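Local atomic coordinates of staphylococcal nuclease domain-containing protein 1 (Drosophila melanogaster, PDB entry 2WAC), a protein that cleaves both DNA and RNA as an endonuclease, associates with the RNA-induced silencing complex, and binds peptides bearing symmetrically dimethylated arginines through its Tudor domain. Residues L120-A133 with G173-R187. Sequence-based numbering, arbitrary orientation.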
# COMPACT_ATOMS: atom_id res chain seq x y z
N LEU A 120 12.61 5.39 5.35
CA LEU A 120 13.25 6.10 6.47
C LEU A 120 12.30 6.87 7.41
O LEU A 120 12.74 7.75 8.15
CB LEU A 120 14.37 7.03 5.97
CG LEU A 120 15.44 6.51 5.01
CD1 LEU A 120 16.37 7.65 4.63
CD2 LEU A 120 16.24 5.35 5.60
N VAL A 121 11.02 6.52 7.39
CA VAL A 121 10.02 7.18 8.23
C VAL A 121 9.61 6.26 9.39
O VAL A 121 9.28 5.10 9.18
CB VAL A 121 8.78 7.60 7.39
CG1 VAL A 121 7.58 7.89 8.27
CG2 VAL A 121 9.11 8.82 6.53
N ALA A 122 9.66 6.80 10.61
CA ALA A 122 9.17 6.10 11.79
C ALA A 122 8.00 6.87 12.39
O ALA A 122 8.08 8.10 12.53
CB ALA A 122 10.28 5.91 12.81
N LEU A 123 6.93 6.16 12.74
CA LEU A 123 5.78 6.78 13.40
C LEU A 123 6.15 7.33 14.78
O LEU A 123 7.02 6.78 15.44
CB LEU A 123 4.62 5.79 13.53
CG LEU A 123 3.69 5.54 12.34
CD1 LEU A 123 2.72 4.43 12.70
CD2 LEU A 123 2.94 6.80 11.91
N PRO A 124 5.50 8.44 15.20
CA PRO A 124 5.77 9.05 16.51
C PRO A 124 5.32 8.18 17.70
O PRO A 124 4.59 7.20 17.50
CB PRO A 124 4.98 10.35 16.46
CG PRO A 124 3.89 10.09 15.49
CD PRO A 124 4.47 9.18 14.45
N THR A 125 5.75 8.55 18.90
CA THR A 125 5.46 7.76 20.11
C THR A 125 3.99 7.83 20.56
O THR A 125 3.41 6.81 20.95
CB THR A 125 6.40 8.11 21.30
OG1 THR A 125 6.27 9.49 21.65
CG2 THR A 125 7.85 7.80 20.95
N ASP A 126 3.40 9.03 20.51
CA ASP A 126 2.01 9.23 20.92
C ASP A 126 1.03 8.58 19.94
O ASP A 126 1.27 8.58 18.73
CB ASP A 126 1.69 10.72 21.05
CG ASP A 126 0.39 10.98 21.80
OD1 ASP A 126 0.38 10.83 23.05
OD2 ASP A 126 -0.61 11.34 21.16
N ASN A 127 -0.07 8.05 20.47
CA ASN A 127 -1.14 7.47 19.65
C ASN A 127 -1.88 8.47 18.77
O ASN A 127 -2.20 8.17 17.62
N GLU A 128 -2.17 9.66 19.30
CA GLU A 128 -2.88 10.68 18.53
C GLU A 128 -1.98 11.34 17.48
O GLU A 128 -2.46 11.80 16.44
CB GLU A 128 -3.49 11.74 19.46
N ASP A 129 -0.68 11.39 17.77
CA ASP A 129 0.32 11.84 16.80
C ASP A 129 0.43 10.83 15.65
O ASP A 129 0.63 11.23 14.49
CB ASP A 129 1.68 12.05 17.47
CG ASP A 129 1.69 13.25 18.42
OD1 ASP A 129 0.76 14.08 18.35
OD2 ASP A 129 2.63 13.35 19.23
N LYS A 130 0.31 9.55 15.97
CA LYS A 130 0.29 8.47 14.97
C LYS A 130 -0.84 8.66 13.96
O LYS A 130 -0.62 8.60 12.75
CB LYS A 130 0.14 7.10 15.64
CG LYS A 130 1.41 6.51 16.24
CD LYS A 130 1.09 5.22 16.99
CE LYS A 130 2.35 4.43 17.34
NZ LYS A 130 3.14 5.05 18.45
N GLU A 131 -2.05 8.91 14.47
CA GLU A 131 -3.25 9.11 13.64
C GLU A 131 -3.08 10.27 12.67
O GLU A 131 -3.41 10.16 11.49
CB GLU A 131 -4.48 9.38 14.51
CG GLU A 131 -4.81 8.34 15.57
CD GLU A 131 -6.06 8.70 16.35
OE1 GLU A 131 -7.14 8.79 15.74
OE2 GLU A 131 -5.95 8.91 17.58
N GLU A 132 -2.59 11.39 13.20
CA GLU A 132 -2.37 12.60 12.40
C GLU A 132 -1.37 12.37 11.28
O GLU A 132 -1.56 12.85 10.16
CB GLU A 132 -1.96 13.78 13.30
CG GLU A 132 -1.67 15.10 12.57
CD GLU A 132 -2.79 15.57 11.64
OE1 GLU A 132 -3.93 15.06 11.72
OE2 GLU A 132 -2.52 16.48 10.82
N ALA A 133 -0.31 11.61 11.57
CA ALA A 133 0.70 11.26 10.58
C ALA A 133 0.09 10.48 9.41
O ALA A 133 0.38 10.75 8.25
CB ALA A 133 1.83 10.47 11.22
N GLY A 173 7.54 11.78 2.08
CA GLY A 173 8.00 11.24 3.36
C GLY A 173 8.87 12.21 4.14
O GLY A 173 8.73 12.34 5.36
N LYS A 174 9.77 12.89 3.44
CA LYS A 174 10.65 13.90 4.04
C LYS A 174 9.85 15.10 4.54
O LYS A 174 10.16 15.67 5.59
CB LYS A 174 11.72 14.35 3.05
CG LYS A 174 12.79 15.25 3.65
CD LYS A 174 13.79 15.71 2.60
CE LYS A 174 14.82 16.64 3.21
NZ LYS A 174 15.87 17.05 2.23
N GLN A 175 8.82 15.49 3.78
CA GLN A 175 7.94 16.59 4.17
C GLN A 175 7.23 16.29 5.50
O GLN A 175 7.05 17.18 6.32
CB GLN A 175 6.93 16.91 3.07
CG GLN A 175 6.22 18.25 3.25
CD GLN A 175 5.29 18.59 2.10
OE1 GLN A 175 4.31 17.88 1.85
NE2 GLN A 175 5.58 19.68 1.41
N LEU A 176 6.83 15.03 5.69
CA LEU A 176 6.25 14.58 6.96
C LEU A 176 7.23 14.78 8.12
O LEU A 176 6.83 15.18 9.22
CB LEU A 176 5.83 13.10 6.88
CG LEU A 176 4.73 12.64 5.92
CD1 LEU A 176 4.54 11.13 6.05
CD2 LEU A 176 3.41 13.35 6.18
N VAL A 177 8.51 14.49 7.87
CA VAL A 177 9.58 14.73 8.83
C VAL A 177 9.76 16.23 9.11
O VAL A 177 9.77 16.65 10.27
CB VAL A 177 10.92 14.09 8.36
CG1 VAL A 177 12.03 14.32 9.38
CG2 VAL A 177 10.75 12.60 8.11
N ALA A 178 9.87 17.04 8.05
CA ALA A 178 10.06 18.49 8.17
C ALA A 178 8.89 19.19 8.88
O ALA A 178 9.08 20.22 9.53
CB ALA A 178 10.31 19.11 6.80
N GLU A 179 7.69 18.62 8.75
CA GLU A 179 6.50 19.14 9.42
C GLU A 179 6.38 18.66 10.87
O GLU A 179 5.46 19.06 11.59
CB GLU A 179 5.24 18.76 8.64
CG GLU A 179 5.03 19.58 7.37
CD GLU A 179 3.99 18.98 6.44
OE1 GLU A 179 3.60 17.80 6.64
OE2 GLU A 179 3.56 19.69 5.51
N GLY A 180 7.30 17.80 11.30
CA GLY A 180 7.34 17.30 12.67
C GLY A 180 6.23 16.31 13.00
O GLY A 180 5.79 16.25 14.15
N LEU A 181 5.81 15.54 12.01
CA LEU A 181 4.71 14.59 12.18
C LEU A 181 5.21 13.16 12.39
O LEU A 181 4.52 12.34 13.00
CB LEU A 181 3.75 14.65 10.98
CG LEU A 181 3.09 15.99 10.69
CD1 LEU A 181 2.42 15.97 9.32
CD2 LEU A 181 2.08 16.38 11.78
N VAL A 182 6.40 12.88 11.88
CA VAL A 182 7.04 11.57 12.03
C VAL A 182 8.51 11.71 12.41
O VAL A 182 9.08 12.81 12.37
CB VAL A 182 6.93 10.70 10.74
CG1 VAL A 182 5.49 10.27 10.48
CG2 VAL A 182 7.53 11.41 9.54
N LEU A 183 9.13 10.59 12.78
CA LEU A 183 10.55 10.55 13.09
C LEU A 183 11.36 10.08 11.88
O LEU A 183 10.85 9.33 11.04
CB LEU A 183 10.82 9.64 14.29
CG LEU A 183 10.14 9.99 15.62
CD1 LEU A 183 10.27 8.84 16.62
CD2 LEU A 183 10.69 11.28 16.22
N ALA A 184 12.59 10.56 11.78
CA ALA A 184 13.53 10.10 10.77
C ALA A 184 14.22 8.84 11.27
O ALA A 184 14.59 8.76 12.45
CB ALA A 184 14.55 11.18 10.46
N GLU A 185 14.40 7.86 10.39
CA GLU A 185 15.05 6.61 10.75
C GLU A 185 16.55 6.65 10.45
O GLU A 185 16.96 7.05 9.36
CB GLU A 185 14.39 5.43 10.04
CG GLU A 185 14.98 4.06 10.39
CD GLU A 185 14.41 2.93 9.54
OE1 GLU A 185 13.88 3.20 8.44
OE2 GLU A 185 14.49 1.76 9.99
N GLN A 186 17.34 6.25 11.43
CA GLN A 186 18.78 6.11 11.27
C GLN A 186 19.11 4.65 10.96
O GLN A 186 18.75 3.75 11.72
CB GLN A 186 19.49 6.56 12.55
CG GLN A 186 21.01 6.40 12.53
CD GLN A 186 21.69 7.28 11.50
OE1 GLN A 186 21.45 8.49 11.44
NE2 GLN A 186 22.53 6.68 10.67
N ARG A 187 19.76 4.42 9.82
CA ARG A 187 20.27 3.09 9.45
C ARG A 187 21.58 3.18 8.65
O ARG A 187 21.93 4.24 8.13
CB ARG A 187 19.21 2.24 8.74
CG ARG A 187 18.60 2.86 7.48
CD ARG A 187 17.36 2.09 7.07
NE ARG A 187 17.65 0.70 6.71
CZ ARG A 187 16.75 -0.27 6.63
NH1 ARG A 187 15.47 -0.03 6.89
NH2 ARG A 187 17.12 -1.50 6.30
O HOH W 1 12.62 2.59 6.30
O HOH W 2 2.11 13.40 14.16
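Val121 and Val182 meet through branches set by their first torsions: chi1 of 162° turns CG1 of Val121 away from its own backbone N, and chi1 of -68° turns CG1 of Val182 away from its carbonyl carbon. As a result Val121 CG1 lies 3.7 Å from Val182 CG2, and Val182 CG1 reaches the methyl of Ala133 on helix 127-141, also at 3.7 Å. The other branch of Val121, CG2, faces the backbone of Gly173, so the two branches of Val121 meet helix 172-178 and Val182, the residue just before strand 183-184.

The backbone evidence is a short antiparallel pairing. Ala122 and Leu183 form a hydrogen-bonded pair: Ala122 N donates to Leu183 O almost straight (175° at the hydrogen), and Leu183 N returns to Ala122 O at 2.7 Å. Glu185 N adds a third bond, to Leu120 O. On the face of Ala122 and Leu183, their CB atoms stand 4.0 Å apart.

Water joins both ends. One molecule accepts from Leu120 N and donates to Glu185 OE1 at 2.6 Å; another donates to Asp129 O and, at 2.9 Å, to Leu181 O, which also lies against CG of Pro124. Near the Leu120 end, Leu120 CD2 packs on the aliphatic CD of Arg187 (3.7 Å), while Arg187 NE forms a salt bridge with Glu189.

Three backbone bonds and packed methyls therefore tie the two helix-bearing segments together beside the barrel of the staphylococcal-nuclease-like part, with one water joining Leu120 N to the Glu185 carboxylate and the other bridging two carbonyl oxygens at the margins of an apolar centre.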